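Local coordinates for protein endo-beta-1,2-glucanase (Talaromyces funiculosus, PDB 6IMV) that hydrolyses beta-1,2-glucan chains at internal beta-1,2-glucosidic linkages, and is captured here with sophorose, the beta-1,2-linked glucose disaccharide, bound, at residues A[84-89]-A[121-126]; A[169-174]-A[310-315]; A[176-181]-A[451-456]; A[254-259]-A[462-467]. One frame throughout, in Å; residues are numbered along the deposited sequence.

Interaction 1: residues A[84-89]-A[121-126]; sequences SLQVML and DTKLQT
The helical segments 84-89 and 121-126 stay well apart, with V87 and K123 the closest pair of CA atoms at 10.0 Å, and long side chains, chiefly those of Q86 and K123, span the gap. The two approach from opposite directions. Q86 runs fully extended, its CG anti to the backbone N (chi1 -180°), which carries the amide out to meet K123, whose chain starts out straight and then folds at its last two torsions. K123 NZ donates to Q86 OE1 at 2.7 Å. The ammonium stands above the amide rather than in line with a lone pair: it lies 57° out of the carbonyl plane. One more contact is apolar, V87 CG2 lying 4.2 Å from K123 CE, alongside the bend of the lysine. The buried ammonium has three partners: besides Q86 OE1, E83 OE1 forms a salt bridge to it and G56 O accepts a hydrogen bond, while Y90 OH holds Q86 NE2. Around this link, V87 packs on A172 and F176 of helix 163-182, K123 and L124 rest on W195 of helix 186-210, and Q86 touches W433 of helix 433-443.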
# COMPACT_ATOMS: atom_id res chain seq x y z
N SER A 84 1.51 -1.00 -7.56
CA SER A 84 2.34 0.01 -6.89
C SER A 84 3.26 -0.65 -5.85
O SER A 84 4.42 -0.25 -5.74
CB SER A 84 1.48 1.12 -6.29
OG SER A 84 0.97 0.76 -5.03
N LEU A 85 2.77 -1.69 -5.16
CA LEU A 85 3.56 -2.39 -4.13
C LEU A 85 4.68 -3.20 -4.78
O LEU A 85 5.81 -3.22 -4.27
CB LEU A 85 2.64 -3.26 -3.27
CG LEU A 85 1.65 -2.49 -2.39
CD1 LEU A 85 0.67 -3.44 -1.71
CD2 LEU A 85 2.38 -1.65 -1.34
N GLN A 86 4.37 -3.85 -5.91
CA GLN A 86 5.32 -4.65 -6.66
C GLN A 86 6.40 -3.74 -7.26
O GLN A 86 7.59 -4.02 -7.16
CB GLN A 86 4.56 -5.43 -7.73
CG GLN A 86 5.42 -6.33 -8.60
CD GLN A 86 4.61 -6.98 -9.69
OE1 GLN A 86 3.53 -6.53 -10.04
NE2 GLN A 86 5.15 -8.05 -10.26
N VAL A 87 5.97 -2.62 -7.85
CA VAL A 87 6.88 -1.70 -8.52
C VAL A 87 7.82 -1.06 -7.49
O VAL A 87 9.03 -0.95 -7.75
CB VAL A 87 6.12 -0.67 -9.38
CG1 VAL A 87 6.99 0.50 -9.80
CG2 VAL A 87 5.50 -1.34 -10.60
N MET A 88 7.28 -0.66 -6.34
CA MET A 88 8.09 -0.05 -5.27
C MET A 88 9.19 -1.04 -4.83
O MET A 88 10.34 -0.65 -4.65
CB MET A 88 7.23 0.35 -4.07
CG MET A 88 6.50 1.65 -4.26
SD MET A 88 5.65 2.22 -2.77
CE MET A 88 4.15 1.25 -2.86
N LEU A 89 8.82 -2.32 -4.66
CA LEU A 89 9.78 -3.36 -4.29
C LEU A 89 10.88 -3.43 -5.36
O LEU A 89 12.07 -3.50 -5.04
CB LEU A 89 9.03 -4.69 -4.16
CG LEU A 89 9.81 -5.92 -3.69
CD1 LEU A 89 10.51 -6.62 -4.83
CD2 LEU A 89 10.78 -5.63 -2.57
N ASP A 121 10.15 -5.25 -17.56
CA ASP A 121 10.16 -5.23 -19.01
C ASP A 121 8.92 -5.96 -19.53
O ASP A 121 8.16 -5.43 -20.33
CB ASP A 121 11.46 -5.82 -19.55
CG ASP A 121 11.59 -5.66 -21.06
OD1 ASP A 121 10.63 -5.97 -21.75
OD2 ASP A 121 12.64 -5.20 -21.52
N THR A 122 8.73 -7.19 -19.06
CA THR A 122 7.55 -7.99 -19.42
C THR A 122 6.27 -7.22 -19.07
O THR A 122 5.34 -7.17 -19.87
CB THR A 122 7.57 -9.36 -18.73
OG1 THR A 122 8.82 -9.98 -19.02
CG2 THR A 122 6.45 -10.27 -19.17
N LYS A 123 6.24 -6.63 -17.87
CA LYS A 123 5.06 -5.91 -17.35
C LYS A 123 4.71 -4.76 -18.30
O LYS A 123 3.54 -4.62 -18.65
CB LYS A 123 5.31 -5.38 -15.94
CG LYS A 123 4.18 -4.53 -15.35
CD LYS A 123 4.55 -3.86 -14.04
CE LYS A 123 4.77 -4.82 -12.89
NZ LYS A 123 3.59 -5.68 -12.64
N LEU A 124 5.70 -3.96 -18.69
CA LEU A 124 5.47 -2.80 -19.55
C LEU A 124 4.83 -3.25 -20.87
O LEU A 124 3.90 -2.61 -21.35
CB LEU A 124 6.78 -2.06 -19.83
CG LEU A 124 6.63 -0.81 -20.70
CD1 LEU A 124 5.57 0.14 -20.14
CD2 LEU A 124 7.95 -0.08 -20.85
N GLN A 125 5.35 -4.34 -21.45
CA GLN A 125 4.80 -4.89 -22.69
C GLN A 125 3.29 -5.13 -22.52
O GLN A 125 2.49 -4.74 -23.37
CB GLN A 125 5.54 -6.17 -23.10
CG GLN A 125 6.98 -5.91 -23.53
CD GLN A 125 7.73 -7.16 -23.92
OE1 GLN A 125 7.24 -7.99 -24.68
NE2 GLN A 125 8.93 -7.31 -23.40
N THR A 126 2.89 -5.72 -21.38
CA THR A 126 1.50 -6.03 -21.08
C THR A 126 0.67 -4.75 -20.93
O THR A 126 -0.46 -4.67 -21.46
CB THR A 126 1.40 -6.91 -19.83
OG1 THR A 126 2.25 -8.05 -20.03
CG2 THR A 126 -0.02 -7.33 -19.53

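Interaction 2: residues A[169-174]-A[310-315]; sequences LLWAVY and LEMPYY
M312 lies over one face of the W171 indole, its sulfur and its methyl each sitting above a different ring. SD is 3.9 Å from the centroid of the five-membered ring and 16° off its normal, a Met-aromatic contact. CE is 3.8 Å from the centroid of the six-membered ring and 19° off its normal, a CH-pi contact. M312 can follow the indole in this way because its chain turns at the last torsion (chi3 79°), laying the S-CH3 bond along the ring. E311 comes in beside it: OE1 lies 3.5 Å from W171 CB and 3.3 Å from A172 N, but the angle at the latter is too poor for a hydrogen bond, and E311 O is buried without a partner. The next shell fixes the indole. W171 NE1 donates to L253 O, W257 meets the ring edge-to-face, and within the same helix W171 CZ3 sits over the centre of the Y174 ring. L253 also touches both E311 and M312, and W256 packs on M312. P313, directly after the methionine, is the centre of an inverse gamma turn, so the chain turns sharply just after M312. Were W171 an alanine, M312 SD and CE would probably face a gap and L253 O would lose its N-H donor. The contact joins helix 163-182 to a loop whose E311 side chain is about 11 Å from a bound beta-D-glucopyranose. With no hydrogen bond across the segments, it rests largely on dispersion between a polarisable sulfur, a methyl and a pi face.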
# COMPACT_ATOMS: atom_id res chain seq x y z
N LEU A 169 0.23 3.87 -8.26
CA LEU A 169 1.08 3.26 -9.27
C LEU A 169 2.03 4.30 -9.88
O LEU A 169 3.21 4.02 -10.10
CB LEU A 169 0.22 2.62 -10.35
CG LEU A 169 0.96 2.02 -11.55
CD1 LEU A 169 2.04 1.04 -11.12
CD2 LEU A 169 -0.02 1.35 -12.49
N LEU A 170 1.52 5.50 -10.16
CA LEU A 170 2.27 6.48 -10.93
C LEU A 170 3.52 6.94 -10.17
O LEU A 170 4.61 7.01 -10.76
CB LEU A 170 1.36 7.65 -11.30
CG LEU A 170 0.37 7.33 -12.42
CD1 LEU A 170 -0.75 8.36 -12.48
CD2 LEU A 170 1.10 7.23 -13.75
N TRP A 171 3.40 7.21 -8.87
CA TRP A 171 4.56 7.64 -8.07
C TRP A 171 5.50 6.45 -7.84
O TRP A 171 6.71 6.64 -7.69
CB TRP A 171 4.13 8.33 -6.77
CG TRP A 171 3.52 9.67 -7.02
CD1 TRP A 171 2.19 9.99 -6.94
CD2 TRP A 171 4.19 10.88 -7.43
NE1 TRP A 171 2.00 11.30 -7.26
CE2 TRP A 171 3.21 11.88 -7.56
CE3 TRP A 171 5.52 11.21 -7.69
CZ2 TRP A 171 3.51 13.18 -7.95
CZ3 TRP A 171 5.83 12.50 -8.09
CH2 TRP A 171 4.84 13.47 -8.20
N ALA A 172 4.98 5.22 -7.85
CA ALA A 172 5.84 4.03 -7.73
C ALA A 172 6.72 3.91 -8.98
O ALA A 172 7.92 3.66 -8.89
CB ALA A 172 5.02 2.79 -7.49
N VAL A 173 6.11 4.12 -10.15
CA VAL A 173 6.82 4.07 -11.44
C VAL A 173 7.84 5.21 -11.51
O VAL A 173 8.95 5.02 -12.00
CB VAL A 173 5.84 4.08 -12.63
CG1 VAL A 173 6.54 4.36 -13.95
CG2 VAL A 173 5.05 2.78 -12.71
N TYR A 174 7.46 6.39 -11.01
CA TYR A 174 8.32 7.57 -10.91
C TYR A 174 9.60 7.19 -10.13
O TYR A 174 10.72 7.45 -10.60
CB TYR A 174 7.52 8.69 -10.25
CG TYR A 174 8.09 10.09 -10.29
CD1 TYR A 174 7.76 10.97 -11.32
CD2 TYR A 174 8.87 10.57 -9.25
CE1 TYR A 174 8.22 12.27 -11.32
CE2 TYR A 174 9.34 11.88 -9.25
CZ TYR A 174 9.02 12.73 -10.29
OH TYR A 174 9.48 14.02 -10.28
N LEU A 310 4.56 6.50 1.93
CA LEU A 310 5.49 5.54 1.32
C LEU A 310 6.01 6.05 -0.03
O LEU A 310 7.03 5.56 -0.51
CB LEU A 310 4.80 4.19 1.09
CG LEU A 310 4.45 3.36 2.32
CD1 LEU A 310 3.50 2.23 1.92
CD2 LEU A 310 5.69 2.79 2.98
N GLU A 311 5.28 6.97 -0.66
CA GLU A 311 5.49 7.27 -2.09
C GLU A 311 5.97 8.71 -2.32
O GLU A 311 6.54 8.98 -3.34
CB GLU A 311 4.21 7.00 -2.87
CG GLU A 311 3.71 5.57 -2.71
CD GLU A 311 2.89 5.05 -3.87
OE1 GLU A 311 3.17 5.44 -5.05
OE2 GLU A 311 1.96 4.28 -3.61
N MET A 312 5.73 9.64 -1.39
CA MET A 312 6.19 11.02 -1.54
C MET A 312 6.76 11.49 -0.21
O MET A 312 6.38 10.98 0.84
CB MET A 312 5.05 11.95 -1.98
CG MET A 312 4.48 11.56 -3.33
SD MET A 312 3.24 12.71 -3.91
CE MET A 312 4.27 14.05 -4.55
N PRO A 313 7.73 12.44 -0.22
CA PRO A 313 8.47 12.81 0.99
C PRO A 313 7.70 13.73 1.96
O PRO A 313 8.20 14.79 2.34
CB PRO A 313 9.71 13.50 0.41
CG PRO A 313 9.22 14.13 -0.86
CD PRO A 313 8.22 13.15 -1.42
N TYR A 314 6.53 13.28 2.40
CA TYR A 314 5.73 13.94 3.41
C TYR A 314 6.54 14.16 4.70
O TYR A 314 6.37 15.18 5.35
CB TYR A 314 4.48 13.11 3.71
CG TYR A 314 3.39 13.26 2.69
CD1 TYR A 314 2.44 14.27 2.82
CD2 TYR A 314 3.30 12.43 1.58
CE1 TYR A 314 1.43 14.43 1.88
CE2 TYR A 314 2.31 12.58 0.63
CZ TYR A 314 1.37 13.59 0.78
OH TYR A 314 0.37 13.78 -0.14
N TYR A 315 7.40 13.21 5.07
CA TYR A 315 8.09 13.26 6.37
C TYR A 315 9.34 14.15 6.32
O TYR A 315 10.00 14.29 7.35
CB TYR A 315 8.40 11.85 6.86
CG TYR A 315 7.19 11.03 7.24
CD1 TYR A 315 5.93 11.61 7.35
CD2 TYR A 315 7.30 9.67 7.49
CE1 TYR A 315 4.82 10.85 7.68
CE2 TYR A 315 6.20 8.91 7.84
CZ TYR A 315 4.95 9.50 7.94
OH TYR A 315 3.85 8.77 8.28

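Interaction 3: residues A[176-181]-A[451-456]; sequences FIQAAE and VSQKMK
The segments 176-181 and 451-456, on helices 163-182 and 448-457, cross nearly at right angles, their axes 9.1 Å apart, and Q178 fills the crossing by lying against both Q453 and K454. The Q178 chain starts anti to the backbone N (chi1 -172°) and then bends at chi2 (60°), which turns its amide against the Q453 amide and the base of K454. Its OE1 rests on the aliphatic root of the lysine, 3.2 Å from K454 CB. The two glutamine chains meet at about a right angle with amide planes 43° apart. As modelled, Q178 NE2 and Q453 NE2 are both donors and approach closely without bonding, so the amide orientations there are doubtful; in the modelled orientations N182 pairs with both, OD1 with Q178 NE2 and ND2 with Q453 OE1. Water 1 links three side chains: it donates to Q178 OE1 and to E181 OE1, and accepts from K454 NZ, at 2.8 Å from that nitrogen. K454 NZ also pairs with E458 OE2 in a salt bridge and donates to Q196 OE1, while I177 CG2 packs 3.9 Å from it. A leucine here instead of Q178 would probably leave water 1 without one of its mates and N182 without its glutamine partner on this helix. Beyond the crossing, helix 186-210 lies against I177, A180 and E181, helix 80-94 packs on F176 and A179, and M455 packs on Y174 and on the loop residues M312 and P313.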
# COMPACT_ATOMS: atom_id res chain seq x y z
N PHE A 176 10.74 4.05 -9.57
CA PHE A 176 11.42 2.97 -10.26
C PHE A 176 12.34 3.54 -11.35
O PHE A 176 13.47 3.08 -11.52
CB PHE A 176 10.45 1.97 -10.88
CG PHE A 176 11.14 0.92 -11.71
CD1 PHE A 176 11.68 -0.20 -11.11
CD2 PHE A 176 11.29 1.09 -13.08
CE1 PHE A 176 12.34 -1.15 -11.87
CE2 PHE A 176 11.95 0.14 -13.83
CZ PHE A 176 12.47 -0.99 -13.23
N ILE A 177 11.81 4.51 -12.09
CA ILE A 177 12.54 5.17 -13.17
C ILE A 177 13.83 5.77 -12.60
O ILE A 177 14.90 5.56 -13.17
CB ILE A 177 11.67 6.22 -13.88
CG1 ILE A 177 10.63 5.56 -14.77
CG2 ILE A 177 12.52 7.23 -14.65
CD1 ILE A 177 9.45 6.46 -15.08
N GLN A 178 13.70 6.50 -11.48
CA GLN A 178 14.84 7.12 -10.83
C GLN A 178 15.84 6.04 -10.39
O GLN A 178 17.05 6.19 -10.61
CB GLN A 178 14.41 7.98 -9.65
CG GLN A 178 15.54 8.79 -9.06
CD GLN A 178 16.15 9.73 -10.07
OE1 GLN A 178 15.47 10.56 -10.67
NE2 GLN A 178 17.45 9.59 -10.30
N ALA A 179 15.34 4.96 -9.77
CA ALA A 179 16.20 3.89 -9.27
C ALA A 179 17.01 3.28 -10.42
O ALA A 179 18.20 3.06 -10.30
CB ALA A 179 15.38 2.84 -8.57
N ALA A 180 16.32 2.99 -11.53
CA ALA A 180 16.93 2.36 -12.70
C ALA A 180 18.02 3.26 -13.29
O ALA A 180 19.11 2.79 -13.62
CB ALA A 180 15.88 2.03 -13.72
N GLU A 181 17.73 4.57 -13.39
CA GLU A 181 18.67 5.53 -13.97
C GLU A 181 19.87 5.73 -13.02
O GLU A 181 20.99 5.87 -13.50
CB GLU A 181 17.95 6.82 -14.34
CG GLU A 181 17.05 6.63 -15.55
CD GLU A 181 16.09 7.76 -15.88
OE1 GLU A 181 16.11 8.79 -15.17
OE2 GLU A 181 15.32 7.61 -16.86
N VAL A 451 11.76 9.32 -4.96
CA VAL A 451 10.80 10.24 -5.54
C VAL A 451 11.30 11.67 -5.31
O VAL A 451 11.27 12.50 -6.22
CB VAL A 451 9.39 10.00 -4.97
CG1 VAL A 451 8.44 11.15 -5.27
CG2 VAL A 451 8.84 8.68 -5.48
N SER A 452 11.79 11.94 -4.10
CA SER A 452 12.33 13.25 -3.72
C SER A 452 13.49 13.65 -4.66
O SER A 452 13.61 14.81 -5.08
CB SER A 452 12.75 13.20 -2.26
OG SER A 452 13.47 14.35 -1.90
N GLN A 453 14.36 12.69 -4.99
CA GLN A 453 15.51 12.96 -5.86
C GLN A 453 15.02 13.47 -7.23
O GLN A 453 15.50 14.49 -7.74
CB GLN A 453 16.34 11.69 -6.01
CG GLN A 453 17.60 11.88 -6.83
CD GLN A 453 18.21 10.54 -7.17
OE1 GLN A 453 17.86 9.51 -6.58
NE2 GLN A 453 19.12 10.54 -8.13
N LYS A 454 14.04 12.77 -7.80
CA LYS A 454 13.53 13.06 -9.14
C LYS A 454 12.70 14.36 -9.09
O LYS A 454 12.78 15.18 -10.01
CB LYS A 454 12.74 11.85 -9.64
CG LYS A 454 12.32 11.88 -11.11
CD LYS A 454 11.78 10.54 -11.58
CE LYS A 454 11.05 10.62 -12.91
NZ LYS A 454 11.94 11.08 -14.00
N MET A 455 11.94 14.56 -8.02
CA MET A 455 11.16 15.79 -7.83
C MET A 455 12.10 17.00 -7.81
O MET A 455 11.81 18.04 -8.41
CB MET A 455 10.34 15.75 -6.54
CG MET A 455 9.16 14.80 -6.60
SD MET A 455 8.18 14.87 -5.07
CE MET A 455 7.12 16.26 -5.43
N LYS A 456 13.24 16.87 -7.11
CA LYS A 456 14.23 17.94 -7.02
C LYS A 456 14.82 18.21 -8.41
O LYS A 456 14.93 19.36 -8.83
CB LYS A 456 15.32 17.60 -6.00
CG LYS A 456 14.88 17.79 -4.56
CD LYS A 456 15.85 17.20 -3.55
CE LYS A 456 15.39 17.42 -2.13
NZ LYS A 456 16.25 16.71 -1.16
O HOH W 1 14.51 10.12 -13.27

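Interaction 4: residues A[254-259]-A[462-467]; sequences FTWWLQ and NTFVER
W256 presents one face of its indole to F464, whose CD1 sits 3.5 Å above the plane, offset toward the rim, and 3.5 Å from W256 CZ2. The pair is oblique, neither a stack nor edge-to-face: the centroids of the six-membered ring and the phenyl ring are 4.8 Å apart and the planes make 48°. F464 reaches the indole from a CB that points to the side, because its CG stands anti to the backbone N (chi1 174°). R467 also lays its aliphatic part obliquely against the indole, CG being 3.6 Å from W256 CH2. Beside the ring pair, the extended Q259 chain brings NE2 to the methyl of T463, 3.6 Å from CG2. Water 2 joins the polar ends: it accepts from Q259 NE2 at 2.9 Å and from R467 NE, lying at the edge of the guanidinium in its plane. Outer partners settle the other polar atoms, with Y314 OH bonded to W256 NE1, W273 NE1 giving to Q259 OE1, and E270 and E471 forming salt bridges to R467 NH1 and NH2. Helix 252-261 thus meets helix 461-475 through an aromatic centre with a polar margin, in which R467 serves both: its methylenes pack on the indole while two carboxylates balance its charge and NE is bonded to the water.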
# COMPACT_ATOMS: atom_id res chain seq x y z
N PHE A 254 -2.92 11.12 -6.23
CA PHE A 254 -3.44 11.46 -7.53
C PHE A 254 -3.60 12.98 -7.66
O PHE A 254 -3.34 13.53 -8.74
CB PHE A 254 -4.76 10.76 -7.84
CG PHE A 254 -5.08 10.86 -9.30
CD1 PHE A 254 -4.41 10.07 -10.22
CD2 PHE A 254 -5.94 11.83 -9.78
CE1 PHE A 254 -4.65 10.20 -11.58
CE2 PHE A 254 -6.19 11.95 -11.14
CZ PHE A 254 -5.54 11.14 -12.03
N THR A 255 -4.03 13.65 -6.59
CA THR A 255 -4.10 15.11 -6.56
C THR A 255 -2.77 15.72 -7.05
O THR A 255 -2.78 16.60 -7.90
CB THR A 255 -4.43 15.66 -5.17
OG1 THR A 255 -5.63 15.04 -4.71
CG2 THR A 255 -4.61 17.16 -5.15
N TRP A 256 -1.66 15.23 -6.50
CA TRP A 256 -0.33 15.73 -6.85
C TRP A 256 -0.03 15.49 -8.33
O TRP A 256 0.65 16.32 -8.97
CB TRP A 256 0.76 15.09 -5.98
CG TRP A 256 0.78 15.56 -4.56
CD1 TRP A 256 0.58 14.80 -3.45
CD2 TRP A 256 1.07 16.89 -4.09
NE1 TRP A 256 0.71 15.56 -2.32
CE2 TRP A 256 1.02 16.85 -2.68
CE3 TRP A 256 1.37 18.11 -4.72
CZ2 TRP A 256 1.24 17.97 -1.89
CZ3 TRP A 256 1.60 19.23 -3.94
CH2 TRP A 256 1.53 19.15 -2.55
N TRP A 257 -0.48 14.35 -8.85
CA TRP A 257 -0.27 14.02 -10.25
C TRP A 257 -0.91 15.09 -11.14
O TRP A 257 -0.26 15.60 -12.07
CB TRP A 257 -0.79 12.61 -10.58
CG TRP A 257 -0.16 12.08 -11.83
CD1 TRP A 257 -0.73 11.97 -13.07
CD2 TRP A 257 1.20 11.66 -11.97
NE1 TRP A 257 0.18 11.47 -13.96
CE2 TRP A 257 1.37 11.26 -13.32
CE3 TRP A 257 2.28 11.54 -11.09
CZ2 TRP A 257 2.59 10.77 -13.79
CZ3 TRP A 257 3.48 11.06 -11.56
CH2 TRP A 257 3.63 10.68 -12.89
N LEU A 258 -2.17 15.44 -10.85
CA LEU A 258 -2.89 16.47 -11.57
C LEU A 258 -2.18 17.82 -11.43
O LEU A 258 -1.99 18.52 -12.42
CB LEU A 258 -4.33 16.57 -11.06
CG LEU A 258 -5.31 15.54 -11.61
CD1 LEU A 258 -6.64 15.61 -10.87
CD2 LEU A 258 -5.52 15.73 -13.11
N GLN A 259 -1.79 18.17 -10.20
CA GLN A 259 -1.19 19.48 -9.95
C GLN A 259 0.10 19.64 -10.77
O GLN A 259 0.27 20.64 -11.45
CB GLN A 259 -0.89 19.71 -8.48
CG GLN A 259 0.03 20.91 -8.26
CD GLN A 259 0.04 21.39 -6.83
OE1 GLN A 259 -0.74 20.94 -6.00
NE2 GLN A 259 0.92 22.34 -6.54
N ASN A 462 10.20 21.80 -4.27
CA ASN A 462 9.97 23.01 -3.47
C ASN A 462 8.47 23.32 -3.41
O ASN A 462 7.98 23.70 -2.34
CB ASN A 462 10.77 24.22 -3.97
CG ASN A 462 12.24 24.11 -3.66
OD1 ASN A 462 12.65 23.28 -2.86
ND2 ASN A 462 13.06 24.93 -4.31
N THR A 463 7.77 23.13 -4.53
CA THR A 463 6.33 23.36 -4.59
C THR A 463 5.59 22.41 -3.64
O THR A 463 4.67 22.83 -2.92
CB THR A 463 5.79 23.20 -6.02
OG1 THR A 463 6.42 24.19 -6.83
CG2 THR A 463 4.29 23.37 -6.11
N PHE A 464 5.97 21.12 -3.68
CA PHE A 464 5.41 20.11 -2.79
C PHE A 464 5.51 20.57 -1.33
O PHE A 464 4.50 20.65 -0.61
CB PHE A 464 6.13 18.77 -3.00
CG PHE A 464 5.72 17.68 -2.04
CD1 PHE A 464 4.59 16.91 -2.29
CD2 PHE A 464 6.47 17.42 -0.90
CE1 PHE A 464 4.22 15.90 -1.42
CE2 PHE A 464 6.10 16.40 -0.03
CZ PHE A 464 4.97 15.65 -0.29
N VAL A 465 6.73 20.90 -0.91
CA VAL A 465 7.02 21.25 0.49
C VAL A 465 6.18 22.47 0.89
O VAL A 465 5.48 22.45 1.91
CB VAL A 465 8.52 21.48 0.75
CG1 VAL A 465 8.77 21.99 2.15
CG2 VAL A 465 9.33 20.22 0.48
N GLU A 466 6.23 23.53 0.07
CA GLU A 466 5.52 24.79 0.36
C GLU A 466 4.03 24.53 0.56
O GLU A 466 3.43 24.97 1.54
CB GLU A 466 5.71 25.79 -0.78
CG GLU A 466 4.89 27.05 -0.63
CD GLU A 466 5.08 28.05 -1.75
OE1 GLU A 466 4.78 27.70 -2.91
OE2 GLU A 466 5.54 29.15 -1.46
N ARG A 467 3.42 23.84 -0.41
CA ARG A 467 2.00 23.59 -0.39
C ARG A 467 1.63 22.72 0.81
O ARG A 467 0.68 23.01 1.53
CB ARG A 467 1.58 22.92 -1.71
CG ARG A 467 0.15 22.39 -1.73
CD ARG A 467 -0.90 23.44 -1.41
NE ARG A 467 -0.96 24.49 -2.41
CZ ARG A 467 -1.88 25.45 -2.44
NH1 ARG A 467 -1.92 26.29 -3.47
NH2 ARG A 467 -2.75 25.57 -1.46
O HOH W 2 0.97 24.62 -4.68

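From the N terminus, interaction 1 closes first, over the 31 mostly helical residues between segments 84-89 and 121-126, before the others open. Helix 163-182 then starts both interaction 2 and interaction 3, and helix 252-261 starts interaction 4. These three close in the same order, spanning 135, 269 and 202 residues, so each crosses the other two and none nests. Interaction 2 ties helix 163-182 to the loop before helix 318-337; interactions 3 and 4 tie helices 163-182 and 252-261 to the C-terminal helices 448-457 and 461-475, consistent with the closure of an (alpha/alpha)6 barrel. Interaction 1 touches interactions 2 and 3 through V87, but not interaction 4; M455 and F464 join interactions 3 and 4.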